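Local coordinates for uncharacterized protein (PDB 5MU5) that probably glycosylates flagellin as a Maf-type glycosyltransferase and is involved in the formation of bacterial flagella, at residues 378-381 / 382-386; 590-593 / 594-597; 600-603 / 604-607; 633-636 / 637-641. All blocks are in the same frame, centred on the assembly; numbering follows the deposited sequence.

Interaction 1 of 4, residues 378-381 / 382-386; sequences FSPG and IEYSL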
# COMPACT_ATOMS: atom_id res chain seq x y z
N PHE A 378 -15.15 10.80 8.00
CA PHE A 378 -15.01 11.80 9.06
C PHE A 378 -13.98 12.92 8.91
O PHE A 378 -14.05 13.91 9.64
CB PHE A 378 -14.75 11.08 10.39
CG PHE A 378 -15.94 10.35 10.92
CD1 PHE A 378 -17.05 11.05 11.35
CD2 PHE A 378 -15.93 8.98 11.05
CE1 PHE A 378 -18.15 10.39 11.85
CE2 PHE A 378 -17.03 8.31 11.56
CZ PHE A 378 -18.14 9.01 11.96
N SER A 379 -13.01 12.77 8.01
CA SER A 379 -12.01 13.82 7.84
C SER A 379 -12.65 15.09 7.32
O SER A 379 -13.41 15.03 6.37
CB SER A 379 -10.93 13.42 6.86
OG SER A 379 -9.95 14.43 6.75
N PRO A 380 -12.34 16.23 7.95
CA PRO A 380 -12.82 17.49 7.42
C PRO A 380 -11.84 18.07 6.41
O PRO A 380 -12.05 19.18 5.96
CB PRO A 380 -12.92 18.39 8.67
CG PRO A 380 -11.93 17.83 9.62
CD PRO A 380 -11.68 16.39 9.26
N GLY A 381 -10.79 17.35 6.05
CA GLY A 381 -9.85 17.81 5.04
C GLY A 381 -8.42 17.34 5.24
O GLY A 381 -8.00 16.94 6.33
N ILE A 382 -7.65 17.43 4.16
CA ILE A 382 -6.27 16.98 4.14
C ILE A 382 -5.38 17.70 5.15
O ILE A 382 -4.47 17.10 5.71
CB ILE A 382 -5.70 17.07 2.70
CG1 ILE A 382 -4.37 16.31 2.58
CG2 ILE A 382 -5.54 18.52 2.26
CD1 ILE A 382 -4.50 14.81 2.73
N GLU A 383 -5.66 18.97 5.41
CA GLU A 383 -4.87 19.75 6.39
C GLU A 383 -4.95 19.24 7.85
O GLU A 383 -4.20 19.72 8.71
CB GLU A 383 -5.22 21.25 6.34
CG GLU A 383 -6.62 21.65 6.79
CD GLU A 383 -7.63 21.75 5.66
OE1 GLU A 383 -7.78 20.77 4.87
OE2 GLU A 383 -8.29 22.81 5.56
N TYR A 384 -5.84 18.29 8.14
CA TYR A 384 -5.97 17.74 9.49
C TYR A 384 -5.45 16.30 9.58
O TYR A 384 -5.72 15.60 10.56
CB TYR A 384 -7.44 17.81 9.96
CG TYR A 384 -8.06 19.18 9.81
CD1 TYR A 384 -7.78 20.20 10.72
CD2 TYR A 384 -8.95 19.46 8.78
CE1 TYR A 384 -8.37 21.46 10.59
CE2 TYR A 384 -9.53 20.71 8.64
CZ TYR A 384 -9.23 21.70 9.54
OH TYR A 384 -9.78 22.92 9.40
N SER A 385 -4.72 15.86 8.57
CA SER A 385 -4.11 14.53 8.59
C SER A 385 -2.61 14.67 8.64
O SER A 385 -2.07 15.77 8.52
CB SER A 385 -4.51 13.69 7.37
OG SER A 385 -4.26 14.40 6.19
N LEU A 386 -1.95 13.53 8.85
CA LEU A 386 -0.52 13.44 8.83
C LEU A 386 -0.10 12.39 7.81
O LEU A 386 -0.82 11.42 7.58
CB LEU A 386 -0.00 13.04 10.21
CG LEU A 386 -0.30 14.01 11.34
CD1 LEU A 386 0.12 13.38 12.64
CD2 LEU A 386 0.40 15.35 11.14

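Interaction 2 of 4, residues 590-593 / 594-597; sequences AQFF and VRGT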
# COMPACT_ATOMS: atom_id res chain seq x y z
N ALA A 590 -18.21 3.65 0.92
CA ALA A 590 -18.70 2.35 0.47
C ALA A 590 -17.57 1.49 -0.10
O ALA A 590 -17.44 0.32 0.22
CB ALA A 590 -19.80 2.52 -0.56
N GLN A 591 -16.73 2.10 -0.92
CA GLN A 591 -15.62 1.37 -1.50
C GLN A 591 -14.60 0.92 -0.47
O GLN A 591 -14.06 -0.18 -0.56
CB GLN A 591 -14.94 2.22 -2.55
CG GLN A 591 -15.71 2.28 -3.83
CD GLN A 591 -15.14 3.29 -4.78
OE1 GLN A 591 -14.67 4.35 -4.37
NE2 GLN A 591 -15.19 2.97 -6.08
N PHE A 592 -14.29 1.78 0.49
CA PHE A 592 -13.39 1.38 1.56
C PHE A 592 -13.97 0.24 2.35
O PHE A 592 -13.24 -0.64 2.77
CB PHE A 592 -13.12 2.52 2.52
CG PHE A 592 -12.01 3.41 2.10
CD1 PHE A 592 -10.73 2.92 2.01
CD2 PHE A 592 -12.24 4.75 1.82
CE1 PHE A 592 -9.69 3.74 1.63
CE2 PHE A 592 -11.21 5.58 1.45
CZ PHE A 592 -9.93 5.07 1.35
N PHE A 593 -15.27 0.26 2.58
CA PHE A 593 -15.89 -0.80 3.37
C PHE A 593 -15.78 -2.19 2.79
O PHE A 593 -15.49 -3.13 3.51
CB PHE A 593 -17.35 -0.49 3.67
CG PHE A 593 -17.57 0.05 5.04
CD1 PHE A 593 -17.17 1.32 5.36
CD2 PHE A 593 -18.17 -0.74 6.01
CE1 PHE A 593 -17.36 1.81 6.64
CE2 PHE A 593 -18.35 -0.26 7.30
CZ PHE A 593 -17.95 1.02 7.60
N VAL A 594 -15.96 -2.32 1.48
CA VAL A 594 -16.10 -3.63 0.86
C VAL A 594 -15.01 -4.10 -0.09
O VAL A 594 -14.87 -5.30 -0.30
CB VAL A 594 -17.45 -3.72 0.11
CG1 VAL A 594 -18.59 -3.44 1.07
CG2 VAL A 594 -17.50 -2.77 -1.09
N ARG A 595 -14.20 -3.19 -0.63
CA ARG A 595 -13.24 -3.59 -1.68
C ARG A 595 -12.21 -4.64 -1.27
O ARG A 595 -11.84 -5.48 -2.09
CB ARG A 595 -12.50 -2.37 -2.24
CG ARG A 595 -11.58 -1.70 -1.25
CD ARG A 595 -11.07 -0.37 -1.73
NE ARG A 595 -9.97 0.07 -0.87
CZ ARG A 595 -9.17 1.09 -1.13
NH1 ARG A 595 -9.34 1.82 -2.23
NH2 ARG A 595 -8.19 1.40 -0.29
N GLY A 596 -11.73 -4.59 -0.04
CA GLY A 596 -10.71 -5.53 0.41
C GLY A 596 -11.29 -6.93 0.45
O GLY A 596 -10.67 -7.89 -0.02
N THR A 597 -12.49 -7.03 1.00
CA THR A 597 -13.13 -8.30 1.14
C THR A 597 -13.48 -8.89 -0.22
O THR A 597 -13.05 -10.01 -0.54
CB THR A 597 -14.31 -8.16 2.09
OG1 THR A 597 -13.79 -7.78 3.38
CG2 THR A 597 -15.09 -9.47 2.21
O HOH W 1 -13.41 -4.76 2.54

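Interaction 3 of 4, residues 600-603 / 604-607; sequences MAAM and CYDY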
# COMPACT_ATOMS: atom_id res chain seq x y z
N MET A 600 -10.34 -9.89 -2.37
CA MET A 600 -9.71 -11.08 -1.89
C MET A 600 -10.51 -12.31 -2.27
O MET A 600 -9.92 -13.36 -2.59
CB MET A 600 -9.53 -11.02 -0.40
CG MET A 600 -8.50 -9.98 -0.06
SD MET A 600 -6.96 -10.33 -0.91
CE MET A 600 -6.43 -11.73 0.10
N ALA A 601 -11.84 -12.20 -2.23
CA ALA A 601 -12.68 -13.29 -2.70
C ALA A 601 -12.39 -13.56 -4.17
O ALA A 601 -12.24 -14.70 -4.57
CB ALA A 601 -14.14 -12.97 -2.47
N ALA A 602 -12.25 -12.51 -4.97
CA ALA A 602 -11.95 -12.66 -6.41
C ALA A 602 -10.62 -13.30 -6.65
O ALA A 602 -10.48 -14.09 -7.57
CB ALA A 602 -12.01 -11.33 -7.13
N MET A 603 -9.65 -12.96 -5.82
CA MET A 603 -8.34 -13.54 -5.93
C MET A 603 -8.40 -15.04 -5.69
O MET A 603 -7.73 -15.82 -6.42
CB MET A 603 -7.42 -12.93 -4.90
CG MET A 603 -5.99 -13.35 -5.09
SD MET A 603 -5.11 -13.22 -3.54
CE MET A 603 -5.74 -14.73 -2.80
N CYS A 604 -9.16 -15.43 -4.67
CA CYS A 604 -9.37 -16.84 -4.30
C CYS A 604 -10.05 -17.63 -5.41
O CYS A 604 -9.50 -18.62 -5.88
CB CYS A 604 -10.19 -16.97 -3.00
SG CYS A 604 -9.28 -16.37 -1.55
N TYR A 605 -11.20 -17.18 -5.89
CA TYR A 605 -11.82 -17.94 -6.95
C TYR A 605 -11.01 -17.94 -8.25
O TYR A 605 -10.98 -18.93 -8.96
CB TYR A 605 -13.29 -17.57 -7.16
CG TYR A 605 -13.62 -16.22 -7.73
CD1 TYR A 605 -13.37 -15.91 -9.07
CD2 TYR A 605 -14.28 -15.28 -6.94
CE1 TYR A 605 -13.73 -14.67 -9.59
CE2 TYR A 605 -14.65 -14.05 -7.45
CZ TYR A 605 -14.37 -13.75 -8.78
OH TYR A 605 -14.71 -12.53 -9.31
N ASP A 606 -10.32 -16.85 -8.54
CA ASP A 606 -9.56 -16.75 -9.77
C ASP A 606 -8.43 -17.79 -9.79
O ASP A 606 -8.14 -18.40 -10.83
CB ASP A 606 -8.98 -15.35 -9.95
CG ASP A 606 -8.02 -15.26 -11.11
OD1 ASP A 606 -8.48 -15.25 -12.29
OD2 ASP A 606 -6.79 -15.24 -10.85
N TYR A 607 -7.81 -17.98 -8.64
CA TYR A 607 -6.75 -18.95 -8.50
C TYR A 607 -7.29 -20.35 -8.79
O TYR A 607 -6.71 -21.10 -9.57
CB TYR A 607 -6.13 -18.88 -7.10
CG TYR A 607 -5.02 -19.88 -6.91
CD1 TYR A 607 -3.71 -19.56 -7.23
CD2 TYR A 607 -5.28 -21.16 -6.44
CE1 TYR A 607 -2.69 -20.49 -7.08
CE2 TYR A 607 -4.28 -22.09 -6.28
CZ TYR A 607 -2.98 -21.75 -6.60
OH TYR A 607 -1.98 -22.70 -6.44
O HOH W 2 -5.69 -15.00 -8.36

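Interaction 4 of 4, residues 633-636 / 637-641; sequences IRVM and TLQVE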
# COMPACT_ATOMS: atom_id res chain seq x y z
N ILE A 633 -22.07 -11.87 -0.51
CA ILE A 633 -22.58 -10.51 -0.63
C ILE A 633 -23.84 -10.32 0.23
O ILE A 633 -24.03 -9.26 0.81
CB ILE A 633 -22.73 -10.11 -2.11
CG1 ILE A 633 -21.34 -9.74 -2.61
CG2 ILE A 633 -23.69 -8.94 -2.27
CD1 ILE A 633 -21.21 -9.46 -4.09
N ARG A 634 -24.66 -11.36 0.33
CA ARG A 634 -25.83 -11.35 1.22
C ARG A 634 -25.44 -11.21 2.70
O ARG A 634 -26.00 -10.37 3.43
CB ARG A 634 -26.67 -12.62 1.00
CG ARG A 634 -27.84 -12.77 1.97
CD ARG A 634 -28.81 -13.87 1.56
NE ARG A 634 -30.02 -13.77 2.38
CZ ARG A 634 -30.14 -14.23 3.63
NH1 ARG A 634 -29.14 -14.89 4.22
NH2 ARG A 634 -31.28 -14.04 4.29
N VAL A 635 -24.51 -12.03 3.16
CA VAL A 635 -24.01 -11.92 4.52
C VAL A 635 -23.40 -10.53 4.79
O VAL A 635 -23.65 -9.92 5.83
CB VAL A 635 -22.97 -13.03 4.83
CG1 VAL A 635 -22.20 -12.73 6.11
CG2 VAL A 635 -23.66 -14.39 4.92
N MET A 636 -22.61 -10.02 3.85
CA MET A 636 -22.01 -8.70 4.00
C MET A 636 -23.08 -7.61 4.09
O MET A 636 -22.98 -6.67 4.88
CB MET A 636 -21.08 -8.38 2.82
CG MET A 636 -19.84 -9.25 2.77
SD MET A 636 -18.80 -8.89 1.34
CE MET A 636 -17.99 -7.39 1.89
N THR A 637 -24.10 -7.73 3.25
CA THR A 637 -25.21 -6.81 3.22
C THR A 637 -25.88 -6.74 4.58
O THR A 637 -26.09 -5.66 5.12
CB THR A 637 -26.22 -7.26 2.14
OG1 THR A 637 -25.64 -7.05 0.84
CG2 THR A 637 -27.54 -6.50 2.25
N LEU A 638 -26.19 -7.91 5.14
CA LEU A 638 -26.85 -7.97 6.44
C LEU A 638 -25.96 -7.46 7.56
O LEU A 638 -26.46 -6.85 8.49
CB LEU A 638 -27.28 -9.40 6.76
CG LEU A 638 -28.41 -9.90 5.87
CD1 LEU A 638 -28.51 -11.41 6.02
CD2 LEU A 638 -29.73 -9.21 6.20
N GLN A 639 -24.66 -7.72 7.47
CA GLN A 639 -23.73 -7.26 8.51
C GLN A 639 -23.61 -5.75 8.54
O GLN A 639 -23.60 -5.13 9.60
CB GLN A 639 -22.35 -7.90 8.32
CG GLN A 639 -22.31 -9.33 8.79
CD GLN A 639 -20.92 -9.91 8.87
OE1 GLN A 639 -19.95 -9.27 8.48
NE2 GLN A 639 -20.82 -11.14 9.36
N VAL A 640 -23.57 -5.17 7.34
CA VAL A 640 -23.47 -3.73 7.18
C VAL A 640 -24.68 -3.03 7.79
O VAL A 640 -24.51 -2.04 8.52
CB VAL A 640 -23.29 -3.37 5.69
CG1 VAL A 640 -23.62 -1.91 5.41
CG2 VAL A 640 -21.86 -3.68 5.25
N GLU A 641 -25.88 -3.54 7.49
CA GLU A 641 -27.12 -2.94 7.97
C GLU A 641 -27.26 -3.06 9.48
O GLU A 641 -27.66 -2.12 10.15
CB GLU A 641 -28.33 -3.57 7.27
CG GLU A 641 -28.45 -3.16 5.80
CD GLU A 641 -29.52 -3.93 5.04
OE1 GLU A 641 -30.13 -4.87 5.60
OE2 GLU A 641 -29.73 -3.61 3.85

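Interaction 1 of 4, residues 378-381 / 382-386
Pro-380 and Tyr-384 make the apolar part of this turn: CG of the proline ring sits 3.5 Å from CD2 of the tyrosine, the two side chains set aslant to one another. The phenol ring is carried there with CG anti to the carbonyl carbon (chi1 -51°), which turns it back beside Pro-380, with the carbonyl O of Gly-381 at its edge. Glu-383 CG lies against a face of the same ring.

Three kinds of hydrogen bond hold the chain in this shape. Backbone to backbone, Tyr-384 N donates to Gly-381 O over 3.1 Å. A side chain accepts in the second kind, where Gly-381 N reaches Ser-379 OG at 3.1 Å. In the third, Ser-385 OG donates to Ile-382 O at 2.8 Å, and since Ser-385 N donates to the same oxygen, that carbonyl is gripped twice by one residue.

Outside the turn, Tyr-384 OH bonds to Arg-530, and Pro-380 rests on Phe-368 and Leu-536. The arrangement is an ST turn at Ser-379, just past helix 373-378, running into a short 3-10 turn on the way to helix 393-404 of the MptE-like region.

Interaction 2 of 4, residues 590-593 / 594-597
Phe-592 and Arg-595 run side by side in the same direction along one flank of helix 589-609, with the phenyl ring and the guanidinium inclined at 59° to each other. They are therefore not stacked: CE1 at the rim of the ring comes over one face of the guanidinium, 3.4 Å from Arg-595 NH2, while the nitrogen meets the phenyl ring aslant. The arginine gets there by an unusual route for a helix, CG wedged between the backbone N and the carbonyl carbon (chi1 67°), after which the chain runs extended from CG to NE. That torsion lays the aliphatic part against the preceding helical turn, with Arg-595 CG only 3.0 Å from Gln-591 O, the same oxygen that accepts from Arg-595 N at 3.0 Å.

Val-594 turns to another flank, where its CG2 lies 3.4 Å from Ala-590 O. Outside the segments it packs on Ile-550 and Leu-553 of helix 546-564, while Phe-593 packs on Leu-242 and Met-246 of helix 242-257.

Past Arg-595 the regular bonding lapses. The N atoms of Gly-596 and Thr-597 have no bond to the turn before, and a water fills in, donating to Phe-593 O at 2.8 Å and accepting from Thr-597 N at 2.9 Å. The arrangement is that of a kinked, water-bridged helix within the Maf helical bundle domain.

Interaction 3 of 4, residues 600-603 / 604-607
Ala-602 lies under the ring of Tyr-605, its CA 3.6 Å from the ring centroid and 28° off the normal, a CH-pi contact over the face. The methyl group extends the contact toward the phenol end, with Ala-602 CB 3.8 Å from Tyr-605 CZ. This overlap depends on the first torsion of the tyrosine: with chi1 at 69°, CG falls between the backbone N and the carbonyl carbon, and the ring folds back flat along the previous turn instead of projecting from the helix. A smaller contact joins Met-603 CE to Cys-604 SG at 4.1 Å.

Beneath these side chains the backbone supplies four consecutive helical bonds, from Cys-604, Tyr-605, Asp-606 and Tyr-607 N to the carbonyls of Met-600, Ala-601, Ala-602 and Met-603. Met-603 O has a second donor in a water at 2.9 Å, which also donates to Asp-606 OD2 at 2.7 Å; the carboxylate in addition forms a salt bridge with Lys-610.

Farther out, Leu-571 and Leu-575 of helix 568-579, Phe-97 of helix 92-107 and Phe-629 of helix 618-646 pack against Tyr-605. Its hydroxyl is buried and has no partner in the model, so the tyrosine acts here essentially as an apolar group, whereas the charge of Asp-606 is probably offset by Lys-610, the water adding a hydrogen bond to OD2.

Interaction 4 of 4, residues 633-636 / 637-641
Thr-637 turns its hydroxyl back onto the helix and donates from OG1 to Ile-633 O over 2.7 Å. The same oxygen takes the ordinary helical bond from Thr-637 N at 2.9 Å, and the two donors arrive from opposite faces of the carbonyl plane. Placing OG1 anti to the carbonyl carbon (chi1 -70°) is what brings the hydroxyl within bonding distance of that oxygen.

The next three carbonyls, of Arg-634, Val-635 and Met-636, are each satisfied by the backbone N four residues on, in Leu-638, Gln-639 and Val-640. Gln-639 stretches out beside Val-635, with NE2 3.9 Å from Val-635 CG1, and its OE1 is hydrogen-bonded to His-243 of helix 242-257. Leu-638 CD1 lies over one face of the guanidinium of Arg-634, 4.0 Å from NH1, so the contact on that face is a methyl group against the flat cation.

Ile-633 and Thr-637 both pack on Leu-554 of helix 546-564. The doubled bond at Ile-633 O gives the threonine hydroxyl an acceptor within its own helix, which probably lets the side chain pack on Leu-554 without calling on that helix for a polar partner.

Overall arrangement
Interactions 2, 3 and 4 belong to the Maf helical bundle domain, whereas interaction 1 is a turn in the MptE-like region. Interactions 2 and 3 follow each other on helix 589-609, their centres about 15 Å apart. Interaction 4, on helix 618-646, meets interaction 2 directly: Met-636 CE packs 3.6 Å from Thr-597 CG2 and 4.1 Å from Val-594 CG1, just where helix 589-609 kinks. Interaction 1 stays about 8 Å from interaction 2 at the nearest atoms, but helix 373-378, which leads into it, touches Phe-592 and Phe-593. Helix 242-257 contacts residues of interactions 1, 2 and 4, linking the two regions.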